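Long-range contacts in putative oxidoreductase with NAD(P)-binding Rossmann-fold domain (PDB 3UUW), which is a putative dehydrogenase of the Gfo/Idh/MocA family and probably binds NAD(P) through its Rossmann-fold domain: residues I147-L152 with K223-E228; I169-T174 with T214-D219. All coordinates share one frame; numbering follows the deposited sequence. Where two conformers were deposited one is given.

Interaction 1: residues I147-L152 with K223-E228; sequences ICKHGL and KLEQVE
Cys-148 and Gln-226 form a hydrogen-bonded pair between two antiparallel strands. Cys-148 N donates to Gln-226 O at 2.9 Å. Gln-226 N returns a bond to Cys-148 O. His-150 and Leu-224 make the second such pair. Here Leu-224 N reaches His-150 O at 3.1 Å, and His-150 N donates to Leu-224 O. Ile-147 with Val-227 and Lys-149 with Glu-225 are the non-hydrogen-bonded pairs. CA-H...O contacts supplement the amide bonds, as from Ile-147 CA to Gln-226 O at 3.3 Å. Near the strand ends, a water donates to His-150 O and accepts from Lys-223 NZ.

Side chains alternate between two faces. On one face Ile-147 and Val-227 lie side by side, with CG2 of Ile-147 4.0 Å from CG2 of Val-227. Helix 160-179 covers this face. On the other face SG of Cys-148 lies 3.9 Å from CB of Gln-226, and Leu-230 of the second subunit packs on His-150.

Lys-149 and Glu-225 bring charge to the same face as Ile-147 and Val-227. The Lys-149 side chain crosses that of Glu-225 obliquely, its CE 3.4 Å from OE1 of Glu-225. The Lys-149 chain bends at the end (chi4 -68°), and its NZ stays 4.6 Å from OE1 of Glu-225. NZ of Lys-149 instead forms a salt bridge with Asp-167, while Glu-225 OE2 is held by Arg-126 and Tyr-132.

NZ of Lys-149 and NZ of Lys-223 lie 4.4 Å apart. Nearby carboxylates probably offset their like charges. Four main-chain bonds join these neighbouring strands of the mixed sheet in the C-terminal domain. The charged ends of Lys-149 and Glu-225 tie them to other parts of the chain.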
ATOM      1  N   ILE A 147       1.252   4.111  19.749  1.00 14.93           N
ATOM      2  CA  ILE A 147       1.751   5.340  19.172  1.00 14.68           C
ATOM      3  C   ILE A 147       3.242   5.236  19.049  1.00 16.25           C
ATOM      4  O   ILE A 147       3.911   4.944  20.020  1.00 16.09           O
ATOM      5  CB  ILE A 147       1.431   6.591  20.027  1.00 15.99           C
ATOM      6  CG1 ILE A 147      -0.077   6.691  20.327  1.00 17.61           C
ATOM      7  CG2 ILE A 147       1.949   7.843  19.309  1.00 16.43           C
ATOM      8  CD1 ILE A 147      -0.443   7.868  21.286  1.00 18.59           C
ATOM      9  N   CYS A 148       3.770   5.485  17.857  1.00 16.31           N
ATOM     10  CA  CYS A 148       5.211   5.491  17.694  1.00 17.55           C
ATOM     11  C   CYS A 148       5.686   6.687  16.904  1.00 17.03           C
ATOM     12  O   CYS A 148       4.933   7.257  16.112  1.00 17.89           O
ATOM     13  CB  CYS A 148       5.701   4.227  17.022  1.00 18.62           C
ATOM     14  SG  CYS A 148       5.183   4.087  15.343  1.00 24.05           S
ATOM     15  N   LYS A 149       6.947   7.054  17.128  1.00 17.77           N
ATOM     16  CA  LYS A 149       7.589   8.164  16.431  1.00 17.73           C
ATOM     17  C   LYS A 149       9.066   7.841  16.327  1.00 18.80           C
ATOM     18  O   LYS A 149       9.813   8.001  17.298  1.00 18.48           O
ATOM     19  CB  LYS A 149       7.361   9.487  17.163  1.00 19.86           C
ATOM     20  CG  LYS A 149       7.838  10.698  16.429  1.00 22.60           C
ATOM     21  CD  LYS A 149       7.387  11.973  17.143  1.00 27.49           C
ATOM     22  CE  LYS A 149       7.564  13.213  16.277  1.00 29.46           C
ATOM     23  NZ  LYS A 149       8.989  13.551  16.029  1.00 31.34           N
ATOM     24  N   HIS A 150       9.466   7.391  15.142  1.00 17.18           N
ATOM     25  CA  HIS A 150      10.817   6.917  14.901  1.00 18.62           C
ATOM     26  C   HIS A 150      11.559   7.836  13.970  1.00 18.14           C
ATOM     27  O   HIS A 150      10.957   8.511  13.132  1.00 19.72           O
ATOM     28  CB  HIS A 150      10.794   5.523  14.297  1.00 19.35           C
ATOM     29  CG  HIS A 150      10.038   4.519  15.113  1.00 18.09           C
ATOM     30  ND1 HIS A 150      10.165   4.431  16.484  1.00 16.65           N
ATOM     31  CD2 HIS A 150       9.180   3.534  14.750  1.00 16.76           C
ATOM     32  CE1 HIS A 150       9.411   3.439  16.929  1.00 17.56           C
ATOM     33  NE2 HIS A 150       8.814   2.871  15.892  1.00 16.43           N
ATOM     34  N   GLY A 151      12.878   7.846  14.086  1.00 18.71           N
ATOM     35  CA  GLY A 151      13.653   8.722  13.254  1.00 20.01           C
ATOM     36  C   GLY A 151      14.777   7.993  12.597  1.00 21.70           C
ATOM     37  O   GLY A 151      15.188   6.930  13.081  1.00 19.62           O
ATOM     38  N   LEU A 152      15.257   8.591  11.506  1.00 23.89           N
ATOM     39  CA  LEU A 152      16.374   8.098  10.709  1.00 25.99           C
ATOM     40  C   LEU A 152      17.587   8.970  11.008  1.00 29.20           C
ATOM     41  O   LEU A 152      17.509  10.192  10.886  1.00 29.07           O
ATOM     42  CB  LEU A 152      16.023   8.193   9.215  1.00 24.51           C
ATOM     43  CG  LEU A 152      17.109   7.801   8.217  1.00 25.25           C
ATOM     44  CD1 LEU A 152      17.457   6.308   8.263  1.00 24.16           C
ATOM     45  CD2 LEU A 152      16.697   8.213   6.803  1.00 25.99           C
ATOM     46  N   LYS A 223      11.909   7.849   8.949  1.00 19.27           N
ATOM     47  CA  LYS A 223      11.180   8.764   9.799  1.00 19.89           C
ATOM     48  C   LYS A 223       9.709   8.415   9.628  1.00 19.75           C
ATOM     49  O   LYS A 223       9.160   8.545   8.528  1.00 20.78           O
ATOM     50  CB  LYS A 223      11.467  10.194   9.372  1.00 20.43           C
ATOM     51  CG  LYS A 223      10.746  11.229  10.201  1.00 24.16           C
ATOM     52  CD  LYS A 223      11.159  12.636   9.753  1.00 27.87           C
ATOM     53  CE  LYS A 223      10.193  13.691  10.267  1.00 32.05           C
ATOM     54  NZ  LYS A 223      10.148  13.712  11.754  1.00 33.95           N
ATOM     55  N   LEU A 224       9.110   7.934  10.715  0.50 17.76           N
ATOM     56  CA  LEU A 224       7.718   7.471  10.755  0.50 18.63           C
ATOM     57  C   LEU A 224       7.020   8.038  11.991  0.50 16.68           C
ATOM     58  O   LEU A 224       7.652   8.289  13.006  0.50 16.76           O
ATOM     59  CB  LEU A 224       7.725   5.926  10.840  0.50 18.75           C
ATOM     60  CG  LEU A 224       6.455   5.114  11.097  0.50 22.35           C
ATOM     61  CD1 LEU A 224       5.367   5.432  10.062  0.50 19.66           C
ATOM     62  CD2 LEU A 224       6.789   3.613  11.096  0.50 23.89           C
ATOM     63  N   GLU A 225       5.729   8.308  11.881  1.00 17.30           N
ATOM     64  CA  GLU A 225       4.907   8.517  13.060  1.00 16.67           C
ATOM     65  C   GLU A 225       3.648   7.742  12.773  1.00 16.90           C
ATOM     66  O   GLU A 225       3.180   7.713  11.646  1.00 17.35           O
ATOM     67  CB  GLU A 225       4.612   9.992  13.323  1.00 17.17           C
ATOM     68  CG  GLU A 225       3.733  10.228  14.551  1.00 18.73           C
ATOM     69  CD  GLU A 225       3.711  11.667  15.012  1.00 22.00           C
ATOM     70  OE1 GLU A 225       4.692  12.396  14.743  1.00 23.09           O
ATOM     71  OE2 GLU A 225       2.703  12.060  15.647  1.00 21.74           O
ATOM     72  N   GLN A 226       3.111   7.072  13.792  1.00 15.43           N
ATOM     73  CA  GLN A 226       1.860   6.372  13.620  1.00 16.81           C
ATOM     74  C   GLN A 226       1.078   6.308  14.911  1.00 16.35           C
ATOM     75  O   GLN A 226       1.657   6.072  15.962  1.00 16.86           O
ATOM     76  CB  GLN A 226       2.113   4.934  13.144  1.00 16.45           C
ATOM     77  CG  GLN A 226       0.832   4.168  12.892  1.00 20.42           C
ATOM     78  CD  GLN A 226       1.105   2.781  12.372  1.00 25.84           C
ATOM     79  OE1 GLN A 226       1.403   2.598  11.205  1.00 28.52           O
ATOM     80  NE2 GLN A 226       1.000   1.802  13.247  1.00 25.00           N
ATOM     81  N   VAL A 227      -0.224   6.579  14.817  1.00 15.83           N
ATOM     82  CA  VAL A 227      -1.177   6.291  15.891  1.00 15.25           C
ATOM     83  C   VAL A 227      -2.117   5.188  15.363  1.00 15.51           C
ATOM     84  O   VAL A 227      -2.617   5.276  14.240  1.00 16.19           O
ATOM     85  CB  VAL A 227      -1.990   7.513  16.250  1.00 15.63           C
ATOM     86  CG1 VAL A 227      -3.199   7.129  17.139  1.00 15.72           C
ATOM     87  CG2 VAL A 227      -1.091   8.547  16.862  1.00 16.52           C
ATOM     88  N   GLU A 228      -2.308   4.145  16.156  1.00 14.59           N
ATOM     89  CA  GLU A 228      -3.174   3.023  15.804  1.00 15.29           C
ATOM     90  C   GLU A 228      -4.104   2.804  16.965  1.00 14.98           C
ATOM     91  O   GLU A 228      -3.642   2.621  18.119  1.00 16.14           O
ATOM     92  CB  GLU A 228      -2.357   1.764  15.584  1.00 17.23           C
ATOM     93  CG  GLU A 228      -3.157   0.511  15.299  1.00 20.41           C
ATOM     94  CD  GLU A 228      -2.231  -0.619  14.969  1.00 28.68           C
ATOM     95  OE1 GLU A 228      -1.521  -1.067  15.896  1.00 30.86           O
ATOM     96  OE2 GLU A 228      -2.179  -1.025  13.783  1.00 28.42           O
TER
HETATM   97  O   HOH W   1       9.803  11.148  13.605  1.00 37.54           O

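Interaction 2: residues I169-T174 with T214-D219; sequences IHVIDT and TSMHRD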
ATOM      1  N   ILE A 169       7.872  13.952  24.177  1.00 18.22           N
ATOM      2  CA  ILE A 169       6.743  14.640  24.794  1.00 18.01           C
ATOM      3  C   ILE A 169       5.541  14.645  23.853  1.00 17.55           C
ATOM      4  O   ILE A 169       4.394  14.607  24.314  1.00 17.53           O
ATOM      5  CB  ILE A 169       7.119  16.087  25.237  1.00 18.66           C
ATOM      6  CG1 ILE A 169       6.069  16.666  26.195  1.00 18.37           C
ATOM      7  CG2 ILE A 169       7.313  17.003  24.016  1.00 22.06           C
ATOM      8  CD1 ILE A 169       6.523  17.977  26.829  1.00 20.09           C
ATOM      9  N   HIS A 170       5.786  14.708  22.547  1.00 17.99           N
ATOM     10  CA  HIS A 170       4.682  14.657  21.586  1.00 18.36           C
ATOM     11  C   HIS A 170       3.934  13.335  21.627  1.00 17.66           C
ATOM     12  O   HIS A 170       2.706  13.317  21.518  1.00 17.97           O
ATOM     13  CB  HIS A 170       5.154  14.896  20.155  1.00 18.98           C
ATOM     14  CG  HIS A 170       5.475  16.319  19.855  1.00 21.51           C
ATOM     15  ND1 HIS A 170       4.542  17.332  19.938  1.00 26.09           N
ATOM     16  CD2 HIS A 170       6.622  16.895  19.423  1.00 26.64           C
ATOM     17  CE1 HIS A 170       5.109  18.475  19.592  1.00 30.79           C
ATOM     18  NE2 HIS A 170       6.370  18.235  19.266  1.00 28.31           N
ATOM     19  N   VAL A 171       4.675  12.248  21.786  1.00 16.26           N
ATOM     20  CA  VAL A 171       4.096  10.911  21.878  1.00 16.14           C
ATOM     21  C   VAL A 171       3.253  10.779  23.159  1.00 15.40           C
ATOM     22  O   VAL A 171       2.080  10.341  23.129  1.00 15.94           O
ATOM     23  CB  VAL A 171       5.210   9.832  21.783  1.00 16.94           C
ATOM     24  CG1 VAL A 171       4.623   8.431  21.964  1.00 17.85           C
ATOM     25  CG2 VAL A 171       5.936   9.922  20.437  1.00 17.72           C
ATOM     26  N   ILE A 172       3.842  11.173  24.284  1.00 15.27           N
ATOM     27  CA  ILE A 172       3.172  11.118  25.598  1.00 15.89           C
ATOM     28  C   ILE A 172       1.961  12.039  25.612  1.00 15.39           C
ATOM     29  O   ILE A 172       0.893  11.639  26.050  1.00 14.98           O
ATOM     30  CB  ILE A 172       4.139  11.459  26.728  1.00 16.45           C
ATOM     31  CG1 ILE A 172       5.257  10.416  26.795  1.00 16.91           C
ATOM     32  CG2 ILE A 172       3.419  11.560  28.109  1.00 17.41           C
ATOM     33  CD1 ILE A 172       4.774   8.948  26.886  1.00 16.54           C
ATOM     34  N   ASP A 173       2.102  13.268  25.126  1.00 15.89           N
ATOM     35  CA  ASP A 173       0.942  14.155  25.139  1.00 15.48           C
ATOM     36  C   ASP A 173      -0.213  13.608  24.293  1.00 15.35           C
ATOM     37  O   ASP A 173      -1.375  13.680  24.690  1.00 15.72           O
ATOM     38  CB  ASP A 173       1.273  15.558  24.642  1.00 15.43           C
ATOM     39  CG  ASP A 173       0.109  16.512  24.848  1.00 18.26           C
ATOM     40  OD1 ASP A 173      -0.116  16.918  26.016  1.00 19.36           O
ATOM     41  OD2 ASP A 173      -0.596  16.814  23.860  1.00 18.46           O
ATOM     42  N   THR A 174       0.104  13.084  23.118  1.00 15.57           N
ATOM     43  CA  THR A 174      -0.942  12.526  22.251  1.00 15.21           C
ATOM     44  C   THR A 174      -1.626  11.342  22.953  1.00 15.45           C
ATOM     45  O   THR A 174      -2.854  11.199  22.914  1.00 15.87           O
ATOM     46  CB  THR A 174      -0.380  12.145  20.896  1.00 16.10           C
ATOM     47  OG1 THR A 174       0.240  13.288  20.298  1.00 15.51           O
ATOM     48  CG2 THR A 174      -1.482  11.595  19.988  1.00 16.09           C
ATOM     49  N   THR A 214       3.487   3.320  23.860  1.00 16.51           N
ATOM     50  CA  THR A 214       4.226   4.415  23.242  1.00 16.79           C
ATOM     51  C   THR A 214       5.627   3.986  22.953  1.00 17.08           C
ATOM     52  O   THR A 214       6.218   3.268  23.739  1.00 18.48           O
ATOM     53  CB  THR A 214       4.282   5.648  24.171  1.00 16.62           C
ATOM     54  OG1 THR A 214       4.903   5.314  25.422  1.00 18.71           O
ATOM     55  CG2 THR A 214       2.869   6.173  24.443  1.00 17.20           C
ATOM     56  N   SER A 215       6.168   4.415  21.809  0.50 16.70           N
ATOM     57  CA  SER A 215       7.507   3.975  21.368  0.50 17.34           C
ATOM     58  C   SER A 215       8.242   4.986  20.472  0.50 16.95           C
ATOM     59  O   SER A 215       7.663   5.558  19.564  0.50 15.56           O
ATOM     60  CB  SER A 215       7.363   2.651  20.615  0.50 17.74           C
ATOM     61  OG  SER A 215       8.590   2.186  20.079  0.50 20.77           O
ATOM     62  N   MET A 216       9.545   5.137  20.703  1.00 15.97           N
ATOM     63  CA  MET A 216      10.369   6.052  19.933  1.00 16.61           C
ATOM     64  C   MET A 216      11.794   5.481  19.761  1.00 17.50           C
ATOM     65  O   MET A 216      12.548   5.334  20.726  1.00 17.17           O
ATOM     66  CB  MET A 216      10.413   7.434  20.617  1.00 17.84           C
ATOM     67  CG  MET A 216      11.534   8.364  20.088  1.00 18.13           C
ATOM     68  SD  MET A 216      11.441  10.053  20.721  1.00 21.69           S
ATOM     69  CE  MET A 216       9.997  10.661  19.811  1.00 21.08           C
ATOM     70  N   HIS A 217      12.152   5.175  18.515  1.00 16.66           N
ATOM     71  CA  HIS A 217      13.488   4.690  18.170  1.00 16.64           C
ATOM     72  C   HIS A 217      14.159   5.781  17.351  1.00 18.19           C
ATOM     73  O   HIS A 217      13.683   6.164  16.277  1.00 19.39           O
ATOM     74  CB  HIS A 217      13.407   3.392  17.383  1.00 17.01           C
ATOM     75  CG  HIS A 217      14.724   2.736  17.155  1.00 16.74           C
ATOM     76  ND1 HIS A 217      14.934   1.837  16.133  1.00 17.30           N
ATOM     77  CD2 HIS A 217      15.898   2.841  17.814  1.00 17.55           C
ATOM     78  CE1 HIS A 217      16.186   1.414  16.174  1.00 16.73           C
ATOM     79  NE2 HIS A 217      16.794   2.011  17.182  1.00 18.33           N
ATOM     80  N   ARG A 218      15.256   6.287  17.889  1.00 19.51           N
ATOM     81  CA  ARG A 218      16.007   7.385  17.298  1.00 20.64           C
ATOM     82  C   ARG A 218      16.979   6.955  16.213  1.00 20.69           C
ATOM     83  O   ARG A 218      17.532   7.820  15.516  1.00 23.16           O
ATOM     84  CB  ARG A 218      16.797   8.106  18.397  1.00 22.64           C
ATOM     85  CG  ARG A 218      15.953   8.543  19.585  1.00 25.24           C
ATOM     86  CD  ARG A 218      14.930   9.614  19.226  1.00 25.04           C
ATOM     87  NE  ARG A 218      15.574  10.851  18.769  1.00 31.29           N
ATOM     88  CZ  ARG A 218      14.913  11.959  18.442  1.00 33.21           C
ATOM     89  NH1 ARG A 218      13.582  12.008  18.534  1.00 34.03           N
ATOM     90  NH2 ARG A 218      15.586  13.029  18.032  1.00 34.50           N
ATOM     91  N   ASP A 219      17.199   5.648  16.072  1.00 19.26           N
ATOM     92  CA  ASP A 219      18.148   5.117  15.095  1.00 21.47           C
ATOM     93  C   ASP A 219      17.464   4.025  14.278  1.00 19.51           C
ATOM     94  O   ASP A 219      17.973   2.906  14.142  1.00 18.52           O
ATOM     95  CB  ASP A 219      19.397   4.557  15.809  1.00 23.04           C
ATOM     96  CG  ASP A 219      20.590   4.407  14.871  1.00 29.09           C
ATOM     97  OD1 ASP A 219      20.517   4.922  13.736  1.00 30.26           O
ATOM     98  OD2 ASP A 219      21.611   3.781  15.258  1.00 35.05           O
TER
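Val-171 packs its two methyl groups against different residues of strand 214-217. CG1 lies 3.6 Å from CB of Thr-214 and 3.8 Å from CG2 of Thr-214. CG2 reaches the terminal methyl of Met-216, at 4.2 Å from CE. Val-171 has CG1 anti to the backbone N (chi1 177°), with CG2 beside that N. The branches thus divide between Thr-214 and Met-216.

Met-216 extends from its backbone and then bends at the thioether (chi3 -72°). This brings CE toward Val-171. Arg-218 NH1 makes a weak hydrogen bond to SD of Met-216, and also a salt bridge to Asp-167.

Ile-172 comes from the next position on the helix. Its CB points off to the side of the strand, but CD1 comes nearer and lies 3.9 Å from Thr-214 OG1. The two side chains cross at about a right angle. OG1 of Thr-214 is hydrogen-bonded to the hydroxyl of Tyr-168. CG2 of Thr-214 faces Val-171 and Ile-172.

The helix runs nearly antiparallel to the strand, with their axes 8.7 Å apart. This is helix-on-sheet packing in the C-terminal domain. The cross-contact is made mostly by methyl groups and Thr-214 carbons. Tyr-168 satisfies the buried hydroxyl of Thr-214. The two segments share no hydrogen bond, and adhesion between them rests on van der Waals packing and exclusion of water.

In the fold
Both contacts involve the mixed sheet of the C-terminal domain. Strands 142-150 and 211-217 are neighbours in it and run parallel. Backbone bonds join them, including a probable one from Gly-151 N to His-217 O. Interaction 1 lies within the sheet, is partly buried and is held by main-chain hydrogen bonds. Interaction 2 lies between the sheet and helix 160-179, is buried and depends on apolar side chains. The same helix touches both: Val-171 also packs on Ile-147 and Lys-149. Asp-167 links their polar fringes, pairing with Lys-149 of interaction 1 and Arg-218 of interaction 2. Both segment pairs also touch the second subunit.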